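PDB 5LHA: omega transaminase, which probably transfers amino groups between amines and carbonyl compounds as a fold type I, class III aminotransferase, holding its cofactor here as pyridoxamine phosphate. Local coordinates for residues G44-D49 with R54-V59; G108-E113 with D287-A292. All coordinates share one frame; numbering follows the deposited sequence.

Contact 1 (G44-D49 with R54-V59); sequences GNYITD and RMLDGV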
ATOM      1  N   GLY A  44     -21.159 -24.384 -35.416  1.00 30.00           N
ATOM      2  CA  GLY A  44     -21.884 -25.163 -34.430  1.00 28.38           C
ATOM      3  C   GLY A  44     -21.033 -25.311 -33.183  1.00 27.92           C
ATOM      4  O   GLY A  44     -20.519 -24.327 -32.643  1.00 26.60           O
ATOM      5  N   ASN A  45     -20.881 -26.548 -32.709  1.00 26.40           N
ATOM      6  CA  ASN A  45     -20.023 -26.855 -31.572  1.00 24.41           C
ATOM      7  C   ASN A  45     -18.722 -27.533 -32.009  1.00 25.44           C
ATOM      8  O   ASN A  45     -18.058 -28.188 -31.196  1.00 25.48           O
ATOM      9  CB  ASN A  45     -20.772 -27.711 -30.542  1.00 23.77           C
ATOM     10  CG  ASN A  45     -21.977 -26.986 -29.928  1.00 23.38           C
ATOM     11  OD1 ASN A  45     -22.085 -25.769 -30.015  1.00 24.40           O
ATOM     12  ND2 ASN A  45     -22.874 -27.737 -29.298  1.00 22.61           N
ATOM     13  N   TYR A  46     -18.330 -27.365 -33.275  1.00 26.06           N
ATOM     14  CA  TYR A  46     -17.128 -27.979 -33.821  1.00 28.31           C
ATOM     15  C   TYR A  46     -16.179 -26.900 -34.325  1.00 30.14           C
ATOM     16  O   TYR A  46     -16.607 -25.819 -34.740  1.00 29.30           O
ATOM     17  CB  TYR A  46     -17.460 -28.956 -34.968  1.00 29.98           C
ATOM     18  CG  TYR A  46     -18.088 -30.253 -34.509  1.00 31.13           C
ATOM     19  CD1 TYR A  46     -19.450 -30.336 -34.250  1.00 31.88           C
ATOM     20  CD2 TYR A  46     -17.316 -31.396 -34.332  1.00 31.71           C
ATOM     21  CE1 TYR A  46     -20.025 -31.523 -33.822  1.00 33.49           C
ATOM     22  CE2 TYR A  46     -17.879 -32.584 -33.904  1.00 33.79           C
ATOM     23  CZ  TYR A  46     -19.238 -32.648 -33.652  1.00 34.97           C
ATOM     24  OH  TYR A  46     -19.798 -33.842 -33.227  1.00 36.38           O
ATOM     25  N   ILE A  47     -14.875 -27.189 -34.244  1.00 32.47           N
ATOM     26  CA  ILE A  47     -13.839 -26.323 -34.796  1.00 31.19           C
ATOM     27  C   ILE A  47     -12.864 -27.173 -35.604  1.00 29.95           C
ATOM     28  O   ILE A  47     -12.709 -28.376 -35.378  1.00 29.43           O
ATOM     29  CB  ILE A  47     -13.082 -25.521 -33.711  1.00 29.41           C
ATOM     30  CG1 ILE A  47     -12.378 -26.468 -32.742  1.00 30.45           C
ATOM     31  CG2 ILE A  47     -14.043 -24.616 -32.966  1.00 30.76           C
ATOM     32  CD1 ILE A  47     -11.882 -25.822 -31.477  1.00 29.97           C
ATOM     33  N   THR A  48     -12.198 -26.520 -36.554  1.00 28.76           N
ATOM     34  CA  THR A  48     -11.282 -27.174 -37.478  1.00 29.74           C
ATOM     35  C   THR A  48      -9.984 -26.380 -37.538  1.00 30.16           C
ATOM     36  O   THR A  48     -10.013 -25.151 -37.665  1.00 29.58           O
ATOM     37  CB  THR A  48     -11.924 -27.297 -38.862  1.00 30.38           C
ATOM     38  OG1 THR A  48     -13.255 -27.805 -38.714  1.00 32.49           O
ATOM     39  CG2 THR A  48     -11.136 -28.247 -39.768  1.00 30.24           C
ATOM     40  N   ASP A  49      -8.851 -27.072 -37.459  1.00 30.19           N
ATOM     41  CA  ASP A  49      -7.571 -26.384 -37.472  1.00 30.27           C
ATOM     42  C   ASP A  49      -7.099 -26.168 -38.909  1.00 29.40           C
ATOM     43  O   ASP A  49      -7.784 -26.516 -39.870  1.00 30.97           O
ATOM     44  CB  ASP A  49      -6.548 -27.149 -36.622  1.00 31.96           C
ATOM     45  CG  ASP A  49      -6.236 -28.531 -37.157  1.00 33.72           C
ATOM     46  OD1 ASP A  49      -6.567 -28.838 -38.313  1.00 34.47           O
ATOM     47  OD2 ASP A  49      -5.653 -29.326 -36.398  1.00 35.33           O
ATOM     48  N   ARG A  54     -10.930 -31.935 -37.567  1.00 34.18           N
ATOM     49  CA  ARG A  54     -12.144 -31.440 -36.931  1.00 34.89           C
ATOM     50  C   ARG A  54     -12.272 -32.011 -35.526  1.00 35.52           C
ATOM     51  O   ARG A  54     -12.030 -33.202 -35.305  1.00 35.11           O
ATOM     52  CB  ARG A  54     -13.369 -31.820 -37.766  1.00 37.07           C
ATOM     53  CG  ARG A  54     -14.718 -31.654 -37.075  1.00 39.07           C
ATOM     54  CD  ARG A  54     -15.851 -32.075 -38.015  1.00 42.29           C
ATOM     55  NE  ARG A  54     -16.080 -33.519 -38.000  1.00 45.88           N
ATOM     56  CZ  ARG A  54     -17.246 -34.092 -37.712  1.00 49.48           C
ATOM     57  NH1 ARG A  54     -18.305 -33.343 -37.425  1.00 51.65           N
ATOM     58  NH2 ARG A  54     -17.356 -35.414 -37.715  1.00 49.99           N
ATOM     59  N   MET A  55     -12.647 -31.157 -34.570  1.00 34.86           N
ATOM     60  CA  MET A  55     -12.765 -31.590 -33.186  1.00 33.77           C
ATOM     61  C   MET A  55     -13.948 -30.904 -32.518  1.00 30.98           C
ATOM     62  O   MET A  55     -14.239 -29.733 -32.785  1.00 30.22           O
ATOM     63  CB  MET A  55     -11.457 -31.300 -32.419  1.00 34.06           C
ATOM     64  CG  MET A  55     -11.128 -29.818 -32.268  1.00 35.10           C
ATOM     65  SD  MET A  55      -9.369 -29.421 -32.478  1.00 37.06           S
ATOM     66  CE  MET A  55      -9.300 -29.070 -34.238  1.00 36.94           C
ATOM     67  N   LEU A  56     -14.628 -31.641 -31.643  1.00 29.79           N
ATOM     68  CA  LEU A  56     -15.672 -31.035 -30.835  1.00 31.71           C
ATOM     69  C   LEU A  56     -15.043 -30.009 -29.908  1.00 30.36           C
ATOM     70  O   LEU A  56     -14.020 -30.271 -29.271  1.00 31.51           O
ATOM     71  CB  LEU A  56     -16.420 -32.100 -30.032  1.00 33.46           C
ATOM     72  CG  LEU A  56     -17.707 -31.664 -29.322  1.00 33.88           C
ATOM     73  CD1 LEU A  56     -18.739 -31.160 -30.313  1.00 34.90           C
ATOM     74  CD2 LEU A  56     -18.289 -32.795 -28.489  1.00 32.70           C
ATOM     75  N   ASP A  57     -15.676 -28.845 -29.813  1.00 29.61           N
ATOM     76  CA  ASP A  57     -15.127 -27.740 -29.031  1.00 28.77           C
ATOM     77  C   ASP A  57     -15.549 -27.914 -27.575  1.00 29.35           C
ATOM     78  O   ASP A  57     -16.431 -27.228 -27.054  1.00 28.54           O
ATOM     79  CB  ASP A  57     -15.590 -26.400 -29.584  1.00 27.09           C
ATOM     80  CG  ASP A  57     -14.874 -25.237 -28.939  1.00 24.07           C
ATOM     81  OD1 ASP A  57     -13.916 -25.482 -28.190  1.00 23.90           O
ATOM     82  OD2 ASP A  57     -15.280 -24.085 -29.155  1.00 22.95           O
ATOM     83  N   GLY A  58     -14.894 -28.861 -26.909  1.00 32.05           N
ATOM     84  CA  GLY A  58     -15.186 -29.154 -25.515  1.00 30.11           C
ATOM     85  C   GLY A  58     -14.853 -28.041 -24.544  1.00 27.14           C
ATOM     86  O   GLY A  58     -15.222 -28.147 -23.369  1.00 24.10           O
ATOM     87  N   VAL A  59     -14.145 -26.998 -24.994  1.00 29.01           N
ATOM     88  CA  VAL A  59     -13.823 -25.844 -24.155  1.00 27.57           C
ATOM     89  C   VAL A  59     -14.746 -24.657 -24.417  1.00 26.58           C
ATOM     90  O   VAL A  59     -14.750 -23.699 -23.627  1.00 27.33           O
ATOM     91  CB  VAL A  59     -12.346 -25.428 -24.344  1.00 26.15           C
ATOM     92  CG1 VAL A  59     -11.858 -24.589 -23.187  1.00 17.76           C
ATOM     93  CG2 VAL A  59     -11.468 -26.656 -24.483  1.00 27.48           C
TER
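Tyr46 pairs with Leu56, Ile47 with Met55 and Thr48 with Arg54 in an antiparallel beta hairpin, strands 46-49 and 54-57 of a mixed sheet. At the central hydrogen-bonded pair, Ile47 N gives a bond of 3.0 Å to Met55 O and Met55 N returns one to Ile47 O. The Ile47 and Met55 side chains lie on the tightly packed face, buried against Ile39 and Leu422 of the flanking strands. There CG1 of Ile47 meets CG of Met55 at 3.6 Å. Met55 bends at both chi2 and chi3, which brings its CE back to Asp49 N (3.8 Å).

On the other face, helix 440-457 covers the Tyr46 and Leu56 end, and the packing opens to solvent toward Arg54. The Tyr46 ring lies between two partners. Leu56 CD1 makes a CH-pi contact over one face, 3.8 Å from the centroid, while Arg54 NH1 sits over the opposite face near the rim, 3.6 Å from Tyr46 CE2. The guanidinium is turned only 17° from the ring plane, brought there by the bend at chi3 of Arg54 (84°). With an alanine here in place of the tyrosine, the Arg54 guanidinium is likely to be set free to turn and Leu56 CD1 to lose its ring.

Toward helix 60-63, the Asp57 carboxylate bonds His69 NE2 and Tyr88 OH of the second subunit, and weakly Gly60 N and Gly61 N. Beyond the Tyr46-Leu56 pair, Asp57 N adds one more bond, 2.8 Å to Asn45 O, an oxygen that Leu56 CD1 approaches to 3.2 Å.

Contact 2 (G108-E113 with D287-A292); sequences GMFAQE and DILCLA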
ATOM      1  N   GLY A 108     -34.168  -5.961 -16.565  1.00 37.94           N
ATOM      2  CA  GLY A 108     -35.400  -6.736 -16.550  1.00 37.33           C
ATOM      3  C   GLY A 108     -35.173  -8.204 -16.244  1.00 35.19           C
ATOM      4  O   GLY A 108     -35.948  -8.819 -15.508  1.00 33.73           O
ATOM      5  N   MET A 109     -34.125  -8.794 -16.835  1.00 33.77           N
ATOM      6  CA  MET A 109     -33.811 -10.203 -16.598  1.00 34.50           C
ATOM      7  C   MET A 109     -33.473 -10.478 -15.145  1.00 34.83           C
ATOM      8  O   MET A 109     -33.731 -11.578 -14.642  1.00 35.90           O
ATOM      9  CB  MET A 109     -32.609 -10.633 -17.438  1.00 35.15           C
ATOM     10  CG  MET A 109     -32.833 -10.746 -18.913  1.00 37.82           C
ATOM     11  SD  MET A 109     -31.289 -11.335 -19.613  1.00 37.86           S
ATOM     12  CE  MET A 109     -31.377 -13.074 -19.209  1.00 39.42           C
ATOM     13  N   PHE A 110     -32.869  -9.512 -14.465  1.00 34.79           N
ATOM     14  CA  PHE A 110     -32.397  -9.687 -13.098  1.00 34.92           C
ATOM     15  C   PHE A 110     -33.162  -8.796 -12.125  1.00 33.28           C
ATOM     16  O   PHE A 110     -32.599  -8.260 -11.173  1.00 31.04           O
ATOM     17  CB  PHE A 110     -30.897  -9.432 -13.016  1.00 33.82           C
ATOM     18  CG  PHE A 110     -30.101 -10.235 -14.004  1.00 34.24           C
ATOM     19  CD1 PHE A 110     -30.184 -11.618 -14.016  1.00 33.89           C
ATOM     20  CD2 PHE A 110     -29.270  -9.613 -14.922  1.00 33.11           C
ATOM     21  CE1 PHE A 110     -29.457 -12.360 -14.926  1.00 33.07           C
ATOM     22  CE2 PHE A 110     -28.535 -10.352 -15.826  1.00 32.54           C
ATOM     23  CZ  PHE A 110     -28.629 -11.725 -15.829  1.00 32.34           C
ATOM     24  N   ALA A 111     -34.461  -8.621 -12.371  1.00 34.71           N
ATOM     25  CA  ALA A 111     -35.291  -7.924 -11.399  1.00 33.60           C
ATOM     26  C   ALA A 111     -35.359  -8.712 -10.101  1.00 34.26           C
ATOM     27  O   ALA A 111     -35.397  -8.131  -9.012  1.00 34.85           O
ATOM     28  CB  ALA A 111     -36.688  -7.694 -11.964  1.00 33.96           C
ATOM     29  N   GLN A 112     -35.353 -10.043 -10.199  1.00 34.60           N
ATOM     30  CA  GLN A 112     -35.311 -10.893  -9.012  1.00 36.56           C
ATOM     31  C   GLN A 112     -34.180 -10.500  -8.076  1.00 36.83           C
ATOM     32  O   GLN A 112     -34.293 -10.667  -6.857  1.00 38.20           O
ATOM     33  CB  GLN A 112     -35.169 -12.358  -9.434  1.00 38.96           C
ATOM     34  CG  GLN A 112     -35.117 -13.341  -8.280  1.00 40.65           C
ATOM     35  CD  GLN A 112     -35.046 -14.790  -8.734  1.00 41.13           C
ATOM     36  OE1 GLN A 112     -34.595 -15.660  -7.985  1.00 41.76           O
ATOM     37  NE2 GLN A 112     -35.505 -15.060  -9.955  1.00 40.26           N
ATOM     38  N   GLU A 113     -33.089  -9.965  -8.616  1.00 35.96           N
ATOM     39  CA  GLU A 113     -31.979  -9.483  -7.808  1.00 33.67           C
ATOM     40  C   GLU A 113     -32.008  -7.970  -7.619  1.00 32.64           C
ATOM     41  O   GLU A 113     -31.024  -7.398  -7.142  1.00 31.10           O
ATOM     42  CB  GLU A 113     -30.652  -9.927  -8.424  1.00 32.96           C
ATOM     43  CG  GLU A 113     -30.427 -11.440  -8.385  1.00 32.24           C
ATOM     44  CD  GLU A 113     -31.350 -12.205  -9.313  1.00 31.86           C
ATOM     45  OE1 GLU A 113     -31.700 -11.664 -10.382  1.00 32.21           O
ATOM     46  OE2 GLU A 113     -31.742 -13.337  -8.957  1.00 32.50           O
ATOM     47  N   ASP A 287     -25.389  -8.183  -4.240  1.00 25.51           N
ATOM     48  CA  ASP A 287     -25.533  -6.746  -4.437  1.00 26.85           C
ATOM     49  C   ASP A 287     -25.071  -6.312  -5.824  1.00 29.30           C
ATOM     50  O   ASP A 287     -25.622  -5.353  -6.377  1.00 31.65           O
ATOM     51  CB  ASP A 287     -24.750  -5.975  -3.360  1.00 27.78           C
ATOM     52  CG  ASP A 287     -25.298  -6.197  -1.955  1.00 27.94           C
ATOM     53  OD1 ASP A 287     -26.327  -5.579  -1.613  1.00 28.55           O
ATOM     54  OD2 ASP A 287     -24.702  -6.979  -1.190  1.00 27.03           O
ATOM     55  N   ILE A 288     -24.068  -6.988  -6.393  1.00 28.67           N
ATOM     56  CA  ILE A 288     -23.468  -6.635  -7.679  1.00 27.88           C
ATOM     57  C   ILE A 288     -23.282  -7.899  -8.514  1.00 28.04           C
ATOM     58  O   ILE A 288     -22.935  -8.957  -7.977  1.00 26.42           O
ATOM     59  CB  ILE A 288     -22.111  -5.915  -7.491  1.00 25.86           C
ATOM     60  CG1 ILE A 288     -22.291  -4.629  -6.683  1.00 24.69           C
ATOM     61  CG2 ILE A 288     -21.463  -5.617  -8.847  1.00 23.00           C
ATOM     62  CD1 ILE A 288     -20.995  -3.968  -6.303  1.00 25.55           C
ATOM     63  N   LEU A 289     -23.534  -7.792  -9.823  1.00 29.25           N
ATOM     64  CA  LEU A 289     -23.263  -8.854 -10.793  1.00 29.93           C
ATOM     65  C   LEU A 289     -22.167  -8.416 -11.750  1.00 28.54           C
ATOM     66  O   LEU A 289     -22.204  -7.289 -12.254  1.00 18.19           O
ATOM     67  CB  LEU A 289     -24.504  -9.208 -11.611  1.00 31.13           C
ATOM     68  CG  LEU A 289     -25.705  -9.736 -10.844  1.00 30.73           C
ATOM     69  CD1 LEU A 289     -26.861  -9.968 -11.815  1.00 30.35           C
ATOM     70  CD2 LEU A 289     -25.324 -11.014 -10.105  1.00 29.75           C
ATOM     71  N   CYS A 290     -21.199  -9.307 -11.993  1.00 29.74           N
ATOM     72  CA  CYS A 290     -20.169  -9.144 -13.019  1.00 29.23           C
ATOM     73  C   CYS A 290     -20.394 -10.148 -14.151  1.00 28.85           C
ATOM     74  O   CYS A 290     -20.406 -11.361 -13.913  1.00 30.51           O
ATOM     75  CB  CYS A 290     -18.772  -9.321 -12.417  1.00 29.38           C
ATOM     76  SG  CYS A 290     -18.325  -8.178 -11.080  1.00 31.05           S
ATOM     77  N   LEU A 291     -20.547  -9.644 -15.382  1.00 26.24           N
ATOM     78  CA  LEU A 291     -20.861 -10.480 -16.540  1.00 26.56           C
ATOM     79  C   LEU A 291     -19.953 -10.200 -17.733  1.00 26.30           C
ATOM     80  O   LEU A 291     -19.538  -9.064 -17.980  1.00 26.94           O
ATOM     81  CB  LEU A 291     -22.310 -10.293 -16.998  1.00 26.31           C
ATOM     82  CG  LEU A 291     -23.408 -10.592 -15.988  1.00 25.73           C
ATOM     83  CD1 LEU A 291     -24.671  -9.863 -16.400  1.00 28.19           C
ATOM     84  CD2 LEU A 291     -23.634 -12.092 -15.914  1.00 24.03           C
ATOM     85  N   ALA A 292     -19.700 -11.259 -18.505  1.00 23.63           N
ATOM     86  CA  ALA A 292     -18.986 -11.161 -19.769  1.00 23.73           C
ATOM     87  C   ALA A 292     -19.175 -12.447 -20.559  1.00 26.54           C
ATOM     88  O   ALA A 292     -20.200 -13.122 -20.415  1.00 29.00           O
ATOM     89  CB  ALA A 292     -17.496 -10.891 -19.546  1.00 22.65           C
TER
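Phe110 lays one face of its ring over Leu289, just where the chain leaves helix 97-109. The methyl CD1 of Leu289 stands 3.9 Å above the ring plane, displaced toward the CG-CD2 side of the rim, and its line to the centroid leans 20° off the normal: a CH-pi contact. On the opposite face Met109 CB sits over the ring centre, so the ring is held between its own helical neighbour and the strand. Leu291 comes from the opposite direction to Phe110, and its CD1 reaches CE2 of the ring at 3.9 Å, approaching obliquely.

In both leucines chi2 (177° and 158°) puts CD1 roughly anti to the residue's own CA, extending the methyl off the strand toward the ring. Two residues apart on strand 288-291, they project from the same side of it. The meeting is wholly apolar and buried.

Leu306 of the adjacent strand 303-308 touches both Phe110 and Leu291, while Leu277 packs on Phe110 and Leu289. Strand 288-291 belongs to the large mixed sheet of the fold type I cofactor-binding domain; its other side, through Ile288 and Cys290, rests on helix 124-141, so helix 97-109 ends on the face opposite that helix.

In the fold
Both contacts are largely buried, but they share no strand or helix and lie with centres 31 Å apart: contact 1 lies within one sheet, contact 2 sets a helix end on a strand of the other. Contact 1 joins close neighbours in sequence and relies on backbone hydrogen bonding, with one face buried and the other opening at its far end to an exposed arginine; it also meets the second subunit. Contact 2 ties segments 174 residues apart through three buried apolar side chains. It is nearer the chain centre, and the side chain of Leu291 lies about 10 Å from a bound PMP. A leucine methyl faces an aromatic ring in both.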